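Local coordinates for protein putative TIM-barrel metal-dependent hydrolase (Mycobacterium avium subsp. paratuberculosis S397, PDB 4DZI) that probably hydrolyses a still unassigned substrate as a metal-dependent amidohydrolase, binding two metal ions, here cadmium, in a TIM-barrel active site, at residues L27-G35 and L132-S142; M110-L121 and D160-I168. All coordinates share one frame; numbering follows the deposited sequence.

Interaction 1: L27-G35 and L132-S142; sequences LDKKFKRRG and LKHDIEATMAS
Asp135 OD1 is gripped by two donors that come from different directions: Arg34 NH2 donates to the syn lone pair of OD1, 2.9 Å away and almost perfectly straight within the guanidinium plane, while Ala138 N, 3.0 Å away, meets OD1 from above the carboxylate plane. The second bond makes Asp135 the N-cap of helix 136-153, so one oxygen serves both the helix end and the loop beside it. The other oxygen, OD2, takes Arg34 NE at 2.8 Å, again through a syn lone pair. The guanidinium is thus held side-on, one nitrogen to each oxygen, with the two flat groups only 21° apart. Asp135 can present this edge because its CG stands anti to the backbone N (chi1 -172°). One water donates to both OD2 and Arg34 O, tying the carboxylate to the backbone of the same arginine.

Arg34 NH2 has a further acceptor in Glu137 OE1, 3.2 Å off, which offers its anti lone pair; Lys30 NZ adds a long ion pair to the same oxygen. Next to these charged groups lies Phe31. Its CE1 sits over the centre of the Arg34 guanidinium, while Ala141 CB rests on one face of the phenyl ring, 3.8 Å from its centroid, in a CH-pi contact. CD1 of the ring reaches Ala138 CB at 4.0 Å, and Leu27 CD1 extends the apolar patch toward Ala141. At the edge of that patch another water bridges Asp28 N and Ala141 O.

Two bonds to one carboxylate fix the rotation of the guanidinium, and the acids at the first turn probably interact favourably with the positive end of the helix dipole and help keep Arg34 charged, fastening the loop 27-35 to the helix start.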
loop_
_atom_site.group_PDB
_atom_site.type_symbol
_atom_site.label_atom_id
_atom_site.label_comp_id
_atom_site.label_asym_id
_atom_site.label_seq_id
_atom_site.Cartn_x
_atom_site.Cartn_y
_atom_site.Cartn_z
ATOM N N LEU C 27 16.711 -22.591 -23.857
ATOM C CA LEU C 27 15.788 -23.266 -22.955
ATOM C C LEU C 27 15.809 -24.777 -23.128
ATOM O O LEU C 27 15.737 -25.265 -24.255
ATOM C CB LEU C 27 14.373 -22.750 -23.180
ATOM C CG LEU C 27 13.242 -23.249 -22.288
ATOM C CD1 LEU C 27 13.430 -22.718 -20.874
ATOM C CD2 LEU C 27 11.905 -22.816 -22.877
ATOM N N ASP C 28 15.869 -25.485 -22.006
ATOM C CA ASP C 28 15.755 -26.955 -22.000
ATOM C C ASP C 28 14.442 -27.366 -22.704
ATOM O O ASP C 28 13.376 -26.868 -22.371
ATOM C CB ASP C 28 15.796 -27.449 -20.552
ATOM C CG ASP C 28 15.664 -28.961 -20.439
ATOM O OD1 ASP C 28 15.192 -29.610 -21.400
ATOM O OD2 ASP C 28 16.030 -29.499 -19.374
ATOM N N LYS C 29 14.504 -28.250 -23.699
ATOM C CA LYS C 29 13.298 -28.579 -24.465
ATOM C C LYS C 29 12.172 -29.147 -23.606
ATOM O O LYS C 29 11.026 -29.136 -24.019
ATOM C CB LYS C 29 13.607 -29.520 -25.625
ATOM C CG LYS C 29 14.757 -30.471 -25.361
ATOM C CD LYS C 29 14.292 -31.902 -25.160
ATOM C CE LYS C 29 15.446 -32.863 -25.395
ATOM N NZ LYS C 29 14.963 -34.222 -25.753
ATOM N N LYS C 30 12.511 -29.603 -22.408
ATOM C CA LYS C 30 11.521 -30.083 -21.459
ATOM C C LYS C 30 10.496 -28.989 -21.175
ATOM O O LYS C 30 9.339 -29.271 -20.871
ATOM C CB LYS C 30 12.191 -30.504 -20.157
ATOM C CG LYS C 30 11.184 -30.909 -19.090
ATOM C CD LYS C 30 11.851 -31.338 -17.790
ATOM C CE LYS C 30 10.813 -31.868 -16.809
ATOM N NZ LYS C 30 11.379 -32.089 -15.450
ATOM N N PHE C 31 10.934 -27.741 -21.260
ATOM C CA PHE C 31 10.078 -26.594 -20.924
ATOM C C PHE C 31 9.595 -25.785 -22.119
ATOM O O PHE C 31 9.162 -24.635 -21.993
ATOM C CB PHE C 31 10.835 -25.707 -19.937
ATOM C CG PHE C 31 11.234 -26.450 -18.692
ATOM C CD1 PHE C 31 10.313 -26.707 -17.695
ATOM C CD2 PHE C 31 12.513 -26.961 -18.551
ATOM C CE1 PHE C 31 10.661 -27.415 -16.554
ATOM C CE2 PHE C 31 12.871 -27.672 -17.420
ATOM C CZ PHE C 31 11.946 -27.906 -16.417
ATOM N N LYS C 32 9.578 -26.411 -23.289
ATOM C CA LYS C 32 9.293 -25.687 -24.510
ATOM C C LYS C 32 7.864 -25.123 -24.488
ATOM O O LYS C 32 7.602 -24.094 -25.081
ATOM C CB LYS C 32 9.510 -26.619 -25.714
ATOM C CG LYS C 32 9.233 -26.040 -27.082
ATOM C CD LYS C 32 9.251 -27.202 -28.085
ATOM C CE LYS C 32 9.601 -26.771 -29.500
ATOM N NZ LYS C 32 8.723 -25.671 -29.976
ATOM N N ARG C 33 6.953 -25.801 -23.801
ATOM C CA ARG C 33 5.581 -25.308 -23.690
ATOM C C ARG C 33 5.355 -24.703 -22.316
ATOM O O ARG C 33 4.592 -23.738 -22.164
ATOM C CB ARG C 33 4.569 -26.441 -23.922
ATOM C CG ARG C 33 4.814 -27.221 -25.217
ATOM C CD ARG C 33 4.948 -26.328 -26.446
ATOM N NE ARG C 33 5.183 -27.227 -27.596
ATOM C CZ ARG C 33 5.309 -26.855 -28.868
ATOM N NH1 ARG C 33 5.210 -25.578 -29.245
ATOM N NH2 ARG C 33 5.523 -27.793 -29.782
ATOM N N ARG C 34 6.004 -25.267 -21.306
ATOM C CA ARG C 34 5.852 -24.755 -19.958
ATOM C C ARG C 34 6.379 -23.331 -19.764
ATOM O O ARG C 34 5.890 -22.593 -18.899
ATOM C CB ARG C 34 6.452 -25.686 -18.921
ATOM C CG ARG C 34 5.573 -26.912 -18.684
ATOM C CD ARG C 34 6.353 -28.028 -18.008
ATOM N NE ARG C 34 6.670 -27.707 -16.631
ATOM C CZ ARG C 34 7.240 -28.563 -15.784
ATOM N NH1 ARG C 34 7.543 -29.798 -16.181
ATOM N NH2 ARG C 34 7.514 -28.196 -14.549
ATOM N N GLY C 35 7.394 -22.978 -20.554
ATOM C CA GLY C 35 8.032 -21.659 -20.483
ATOM C C GLY C 35 7.391 -20.668 -21.431
ATOM O O GLY C 35 6.194 -20.706 -21.679
ATOM N N LEU C 132 5.066 -17.262 -14.533
ATOM C CA LEU C 132 5.518 -18.629 -14.226
ATOM C C LEU C 132 5.465 -18.959 -12.743
ATOM O O LEU C 132 6.054 -19.954 -12.303
ATOM C CB LEU C 132 6.941 -18.878 -14.792
ATOM C CG LEU C 132 6.995 -18.904 -16.314
ATOM C CD1 LEU C 132 8.456 -18.974 -16.731
ATOM C CD2 LEU C 132 6.189 -20.088 -16.856
ATOM N N LYS C 133 4.736 -18.161 -11.962
ATOM C CA LYS C 133 4.788 -18.319 -10.520
ATOM C C LYS C 133 4.109 -19.589 -10.007
ATOM O O LYS C 133 4.281 -19.933 -8.834
ATOM C CB LYS C 133 4.219 -17.080 -9.808
ATOM C CG LYS C 133 2.713 -16.974 -9.843
ATOM C CD LYS C 133 2.268 -15.726 -9.095
ATOM C CE LYS C 133 0.765 -15.558 -9.061
ATOM N NZ LYS C 133 0.455 -14.241 -8.404
ATOM N N HIS C 134 3.381 -20.273 -10.878
ATOM C CA HIS C 134 2.762 -21.569 -10.523
ATOM C C HIS C 134 3.556 -22.741 -11.041
ATOM O O HIS C 134 3.112 -23.891 -10.955
ATOM C CB HIS C 134 1.327 -21.623 -11.067
ATOM C CG HIS C 134 0.463 -20.471 -10.617
ATOM N ND1 HIS C 134 0.047 -20.328 -9.338
ATOM C CD2 HIS C 134 -0.052 -19.383 -11.324
ATOM C CE1 HIS C 134 -0.707 -19.207 -9.230
ATOM N NE2 HIS C 134 -0.758 -18.623 -10.441
ATOM N N ASP C 135 4.711 -22.482 -11.647
ATOM C CA ASP C 135 5.512 -23.578 -12.207
ATOM C C ASP C 135 6.948 -23.283 -11.822
ATOM O O ASP C 135 7.686 -22.646 -12.579
ATOM C CB ASP C 135 5.333 -23.678 -13.720
ATOM C CG ASP C 135 5.995 -24.935 -14.319
ATOM O OD1 ASP C 135 6.888 -25.495 -13.634
ATOM O OD2 ASP C 135 5.629 -25.348 -15.450
ATOM N N ILE C 136 7.341 -23.758 -10.644
ATOM C CA ILE C 136 8.671 -23.494 -10.094
ATOM C C ILE C 136 9.800 -24.043 -10.990
ATOM O O ILE C 136 10.802 -23.368 -11.259
ATOM C CB ILE C 136 8.805 -24.107 -8.693
ATOM C CG1 ILE C 136 7.682 -23.621 -7.773
ATOM C CG2 ILE C 136 10.184 -23.835 -8.095
ATOM C CD1 ILE C 136 7.778 -22.164 -7.423
ATOM N N GLU C 137 9.636 -25.255 -11.494
ATOM C CA GLU C 137 10.675 -25.799 -12.386
ATOM C C GLU C 137 10.800 -24.983 -13.673
ATOM O O GLU C 137 11.912 -24.756 -14.153
ATOM C CB GLU C 137 10.388 -27.270 -12.734
ATOM C CG GLU C 137 10.589 -28.212 -11.562
ATOM C CD GLU C 137 10.378 -29.672 -11.927
ATOM O OE1 GLU C 137 9.512 -29.973 -12.781
ATOM O OE2 GLU C 137 11.079 -30.526 -11.347
ATOM N N ALA C 138 9.676 -24.571 -14.264
ATOM C CA ALA C 138 9.737 -23.768 -15.500
ATOM C C ALA C 138 10.356 -22.391 -15.197
ATOM O O ALA C 138 11.056 -21.825 -16.029
ATOM C CB ALA C 138 8.350 -23.601 -16.125
ATOM N N THR C 139 10.060 -21.850 -14.017
ATOM C CA THR C 139 10.678 -20.581 -13.575
ATOM C C THR C 139 12.198 -20.673 -13.584
ATOM O O THR C 139 12.873 -19.852 -14.212
ATOM C CB THR C 139 10.222 -20.174 -12.150
ATOM O OG1 THR C 139 8.843 -19.799 -12.182
ATOM C CG2 THR C 139 11.023 -18.968 -11.646
ATOM N N MET C 140 12.730 -21.682 -12.905
ATOM C CA MET C 140 14.183 -21.807 -12.779
ATOM C C MET C 140 14.841 -22.076 -14.123
ATOM O O MET C 140 15.911 -21.514 -14.414
ATOM C CB MET C 140 14.564 -22.918 -11.767
ATOM C CG MET C 140 13.987 -22.733 -10.374
ATOM S SD MET C 140 14.255 -21.122 -9.593
ATOM C CE MET C 140 15.948 -21.245 -9.069
ATOM N N ALA C 141 14.236 -22.925 -14.948
ATOM C CA ALA C 141 14.825 -23.210 -16.253
ATOM C C ALA C 141 14.762 -21.992 -17.155
ATOM O O ALA C 141 15.652 -21.782 -18.006
ATOM C CB ALA C 141 14.121 -24.385 -16.913
ATOM N N SER C 142 13.701 -21.198 -17.008
ATOM C CA SER C 142 13.517 -20.075 -17.903
ATOM C C SER C 142 14.460 -18.940 -17.507
ATOM O O SER C 142 14.964 -18.231 -18.367
ATOM C CB SER C 142 12.058 -19.538 -17.907
ATOM O OG SER C 142 11.132 -20.520 -18.411
HETATM O O HOH W 1 16.791 -23.913 -19.298
HETATM O O HOH W 2 4.153 -23.537 -16.941
#

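Interaction 2: M110-L121 and D160-I168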
loop_
_atom_site.group_PDB
_atom_site.type_symbol
_atom_site.label_atom_id
_atom_site.label_comp_id
_atom_site.label_asym_id
_atom_site.label_seq_id
_atom_site.Cartn_x
_atom_site.Cartn_y
_atom_site.Cartn_z
ATOM N N MET C 110 26.513 5.036 -26.234
ATOM C CA MET C 110 26.997 5.414 -24.902
ATOM C C MET C 110 28.091 6.473 -24.994
ATOM O O MET C 110 28.124 7.415 -24.215
ATOM C CB MET C 110 27.488 4.199 -24.098
ATOM C CG MET C 110 26.288 3.311 -23.696
ATOM S SD MET C 110 26.782 1.733 -23.102
ATOM C CE MET C 110 27.837 2.262 -21.742
ATOM N N ASP C 111 28.982 6.330 -25.976
ATOM C CA ASP C 111 30.010 7.355 -26.162
ATOM C C ASP C 111 29.393 8.742 -26.417
ATOM O O ASP C 111 29.802 9.737 -25.793
ATOM C CB ASP C 111 30.971 6.979 -27.303
ATOM C CG ASP C 111 31.814 5.742 -27.018
ATOM O OD1 ASP C 111 32.024 5.396 -25.845
ATOM O OD2 ASP C 111 32.324 5.116 -27.989
ATOM N N GLU C 112 28.413 8.824 -27.330
ATOM C CA GLU C 112 27.705 10.073 -27.617
ATOM C C GLU C 112 27.008 10.604 -26.374
ATOM O O GLU C 112 26.952 11.789 -26.131
ATOM C CB GLU C 112 26.626 9.819 -28.687
ATOM C CG GLU C 112 27.140 9.545 -30.087
ATOM C CD GLU C 112 26.299 8.549 -30.885
ATOM O OE1 GLU C 112 25.032 8.560 -30.844
ATOM O OE2 GLU C 112 26.945 7.745 -31.584
ATOM N N GLN C 113 26.483 9.697 -25.558
ATOM C CA GLN C 113 25.721 10.095 -24.370
ATOM C C GLN C 113 26.592 10.461 -23.176
ATOM O O GLN C 113 26.089 10.918 -22.152
ATOM C CB GLN C 113 24.838 8.915 -23.945
ATOM C CG GLN C 113 23.633 8.704 -24.847
ATOM C CD GLN C 113 22.932 7.388 -24.552
ATOM O OE1 GLN C 113 23.559 6.379 -24.185
ATOM N NE2 GLN C 113 21.599 7.370 -24.782
ATOM N N ASP C 114 27.877 10.227 -23.307
ATOM C CA ASP C 114 28.863 10.394 -22.218
ATOM C C ASP C 114 28.672 9.471 -21.022
ATOM O O ASP C 114 28.975 9.818 -19.926
ATOM C CB ASP C 114 29.041 11.839 -21.753
ATOM C CG ASP C 114 30.502 12.128 -21.335
ATOM O OD1 ASP C 114 31.398 11.745 -22.079
ATOM O OD2 ASP C 114 30.738 12.698 -20.330
ATOM N N ILE C 115 28.192 8.276 -21.296
ATOM C CA ILE C 115 28.066 7.246 -20.264
ATOM C C ILE C 115 29.286 6.305 -20.320
ATOM O O ILE C 115 29.564 5.694 -21.372
ATOM C CB ILE C 115 26.770 6.440 -20.479
ATOM C CG1 ILE C 115 25.540 7.351 -20.330
ATOM C CG2 ILE C 115 26.705 5.302 -19.467
ATOM C CD1 ILE C 115 24.255 6.639 -20.781
ATOM N N GLU C 116 30.037 6.211 -19.216
ATOM C CA GLU C 116 31.124 5.239 -19.155
ATOM C C GLU C 116 30.578 3.839 -18.976
ATOM O O GLU C 116 30.953 2.904 -19.704
ATOM C CB GLU C 116 32.098 5.525 -18.005
ATOM C CG GLU C 116 33.047 4.351 -17.837
ATOM C CD GLU C 116 34.137 4.562 -16.796
ATOM O OE1 GLU C 116 34.209 5.636 -16.161
ATOM O OE2 GLU C 116 34.923 3.609 -16.619
ATOM N N THR C 117 29.683 3.664 -17.997
ATOM C CA THR C 117 29.152 2.321 -17.733
ATOM C C THR C 117 27.642 2.440 -17.569
ATOM O O THR C 117 27.190 3.356 -16.919
ATOM C CB THR C 117 29.764 1.694 -16.452
ATOM O OG1 THR C 117 31.199 1.592 -16.605
ATOM C CG2 THR C 117 29.229 0.282 -16.170
ATOM N N ALA C 118 26.906 1.537 -18.201
ATOM C CA ALA C 118 25.451 1.490 -18.066
ATOM C C ALA C 118 25.095 0.160 -17.430
ATOM O O ALA C 118 25.669 -0.870 -17.823
ATOM C CB ALA C 118 24.822 1.570 -19.448
ATOM N N PHE C 119 24.113 0.154 -16.510
ATOM C CA PHE C 119 23.530 -1.120 -16.029
ATOM C C PHE C 119 22.462 -1.464 -17.061
ATOM O O PHE C 119 21.605 -0.644 -17.336
ATOM C CB PHE C 119 22.882 -0.963 -14.653
ATOM C CG PHE C 119 23.847 -0.669 -13.526
ATOM C CD1 PHE C 119 25.180 -0.332 -13.750
ATOM C CD2 PHE C 119 23.379 -0.699 -12.220
ATOM C CE1 PHE C 119 26.027 -0.060 -12.670
ATOM C CE2 PHE C 119 24.208 -0.432 -11.148
ATOM C CZ PHE C 119 25.542 -0.122 -11.373
ATOM N N MET C 120 22.543 -2.646 -17.661
ATOM C CA MET C 120 21.637 -3.012 -18.766
ATOM C C MET C 120 20.635 -4.030 -18.227
ATOM O O MET C 120 21.020 -5.112 -17.746
ATOM C CB MET C 120 22.412 -3.602 -19.957
ATOM C CG MET C 120 23.145 -2.543 -20.783
ATOM S SD MET C 120 22.059 -1.375 -21.665
ATOM C CE MET C 120 21.233 -2.520 -22.744
ATOM N N LEU C 121 19.355 -3.655 -18.266
ATOM C CA LEU C 121 18.320 -4.340 -17.506
ATOM C C LEU C 121 17.220 -4.764 -18.474
ATOM O O LEU C 121 17.051 -4.148 -19.511
ATOM C CB LEU C 121 17.737 -3.376 -16.437
ATOM C CG LEU C 121 18.820 -2.688 -15.599
ATOM C CD1 LEU C 121 18.196 -1.740 -14.598
ATOM C CD2 LEU C 121 19.644 -3.709 -14.826
ATOM N N ASP C 160 35.753 -4.620 -21.498
ATOM C CA ASP C 160 35.722 -3.165 -21.701
ATOM C C ASP C 160 35.043 -2.423 -20.539
ATOM O O ASP C 160 35.146 -1.202 -20.420
ATOM C CB ASP C 160 35.145 -2.756 -23.071
ATOM C CG ASP C 160 33.653 -3.080 -23.224
ATOM O OD1 ASP C 160 32.985 -3.348 -22.213
ATOM O OD2 ASP C 160 33.162 -3.087 -24.380
ATOM N N HIS C 161 34.392 -3.196 -19.680
ATOM C CA HIS C 161 33.661 -2.642 -18.519
ATOM C C HIS C 161 32.749 -1.477 -18.857
ATOM O O HIS C 161 32.607 -0.531 -18.056
ATOM C CB HIS C 161 34.628 -2.305 -17.366
ATOM C CG HIS C 161 35.405 -3.506 -16.855
ATOM N ND1 HIS C 161 34.816 -4.685 -16.552
ATOM C CD2 HIS C 161 36.776 -3.678 -16.607
ATOM C CE1 HIS C 161 35.758 -5.568 -16.148
ATOM N NE2 HIS C 161 36.953 -4.947 -16.184
ATOM N N ARG C 162 32.096 -1.539 -20.018
ATOM C CA ARG C 162 31.149 -0.504 -20.421
ATOM C C ARG C 162 29.726 -0.909 -20.004
ATOM O O ARG C 162 28.876 -0.048 -19.793
ATOM C CB ARG C 162 31.138 -0.353 -21.943
ATOM C CG ARG C 162 32.443 0.130 -22.593
ATOM C CD ARG C 162 32.939 1.452 -21.995
ATOM N NE ARG C 162 32.028 2.592 -22.176
ATOM C CZ ARG C 162 31.879 3.283 -23.303
ATOM N NH1 ARG C 162 32.565 2.942 -24.397
ATOM N NH2 ARG C 162 31.029 4.299 -23.374
ATOM N N ILE C 163 29.478 -2.210 -19.890
ATOM C CA ILE C 163 28.094 -2.659 -19.650
ATOM C C ILE C 163 28.029 -3.667 -18.531
ATOM O O ILE C 163 28.725 -4.680 -18.537
ATOM C CB ILE C 163 27.475 -3.206 -20.951
ATOM C CG1 ILE C 163 27.181 -2.030 -21.886
ATOM C CG2 ILE C 163 26.263 -4.089 -20.652
ATOM C CD1 ILE C 163 26.640 -2.408 -23.245
ATOM N N ILE C 164 27.214 -3.366 -17.519
ATOM C CA ILE C 164 26.950 -4.351 -16.478
ATOM C C ILE C 164 25.570 -4.922 -16.782
ATOM O O ILE C 164 24.576 -4.248 -16.520
ATOM C CB ILE C 164 26.940 -3.666 -15.089
ATOM C CG1 ILE C 164 28.316 -3.060 -14.786
ATOM C CG2 ILE C 164 26.506 -4.648 -14.006
ATOM C CD1 ILE C 164 29.418 -4.078 -14.866
ATOM N N ALA C 165 25.499 -6.100 -17.403
ATOM C CA ALA C 165 24.187 -6.691 -17.711
ATOM C C ALA C 165 23.810 -7.598 -16.572
ATOM O O ALA C 165 24.469 -8.590 -16.327
ATOM C CB ALA C 165 24.230 -7.460 -19.046
ATOM N N ALA C 166 22.719 -7.264 -15.884
ATOM C CA ALA C 166 22.345 -7.969 -14.683
ATOM C C ALA C 166 21.462 -9.181 -14.969
ATOM O O ALA C 166 20.334 -9.042 -15.468
ATOM C CB ALA C 166 21.609 -6.987 -13.758
ATOM N N PRO C 167 21.949 -10.394 -14.642
ATOM C CA PRO C 167 21.124 -11.581 -14.856
ATOM C C PRO C 167 20.022 -11.621 -13.781
ATOM O O PRO C 167 20.106 -10.898 -12.777
ATOM C CB PRO C 167 22.093 -12.755 -14.632
ATOM C CG PRO C 167 23.137 -12.183 -13.713
ATOM C CD PRO C 167 23.285 -10.717 -14.084
ATOM N N ILE C 168 19.025 -12.466 -13.991
ATOM C CA ILE C 168 17.939 -12.618 -13.001
ATOM C C ILE C 168 18.250 -13.795 -12.101
ATOM O O ILE C 168 18.707 -14.837 -12.582
ATOM C CB ILE C 168 16.581 -12.831 -13.698
ATOM C CG1 ILE C 168 16.201 -11.590 -14.520
ATOM C CG2 ILE C 168 15.488 -13.130 -12.662
ATOM C CD1 ILE C 168 14.996 -11.800 -15.422
HETATM O O HOH W 3 34.973 1.451 -18.334
HETATM O O HOH W 4 19.703 -7.483 -17.615
#
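Arg162 and Asp111 cross at about a right angle, yet their flat groups lie only 15° apart, and the guanidinium meets the carboxylate end-on. NH1 and NH2 both donate to Asp111 OD1, each at 2.9 Å but bent to about 140°, as expected when two nitrogens share one oxygen. The same plane holds two backbone acceptors: Ile115 O takes NH2 at 2.8 Å and Glu116 O takes NE at 2.7 Å. Bends at chi2 and chi3 curl the arginine back to reach these carbonyls of Ile115 and Glu116, where the chain turns a corner. Thr117 OG1 donates to His161 O, in the carbonyl plane, while its CG2 touches Ile164 CG1, the two side chains crossing at a slant.

Beyond this polar end the strands run parallel, paired through Ala118 N to Arg162 O, Ile164 N to Ala118 O, and Met120 N to Ile164 O. On one face Phe119 and Ile164 lie side by side, pointing the same way, with CD1 4.0 Å from CB. On the other, Met120 crosses Ile163, and its CG presses tightly on CG2 at 3.5 Å; Met110 SD, from helix 103-113, meets Ile163 CG1.

Strand 115-121 is the middle of three parallel strands, between 9-15 and 163-165, consistent with a TIM barrel. Helix 103-113 packs against Ile163 and helix 136-153 against Ala165, while the side chain of Leu121 lies about 5 Å from a bound cadmium ion.

In the fold
Interaction 2 is largely buried, whereas interaction 1 lies farther out and is only partly buried, with centres 29 Å apart and no direct touch. The two are joined by the chain: helix 136-153, whose start is held in interaction 1, leads to strand 163-165 of interaction 2 and also packs against that strand through Leu150. Each uses an arginine to grip an aspartate, but differently. In 27-35 with 132-142 the guanidinium lies side-on against both carboxylate oxygens, among other charged residues. In 110-121 with 160-168 two of its nitrogens share one oxygen, and NE and NH2 also donate to backbone carbonyls, beside regular strand pairing and apolar contacts.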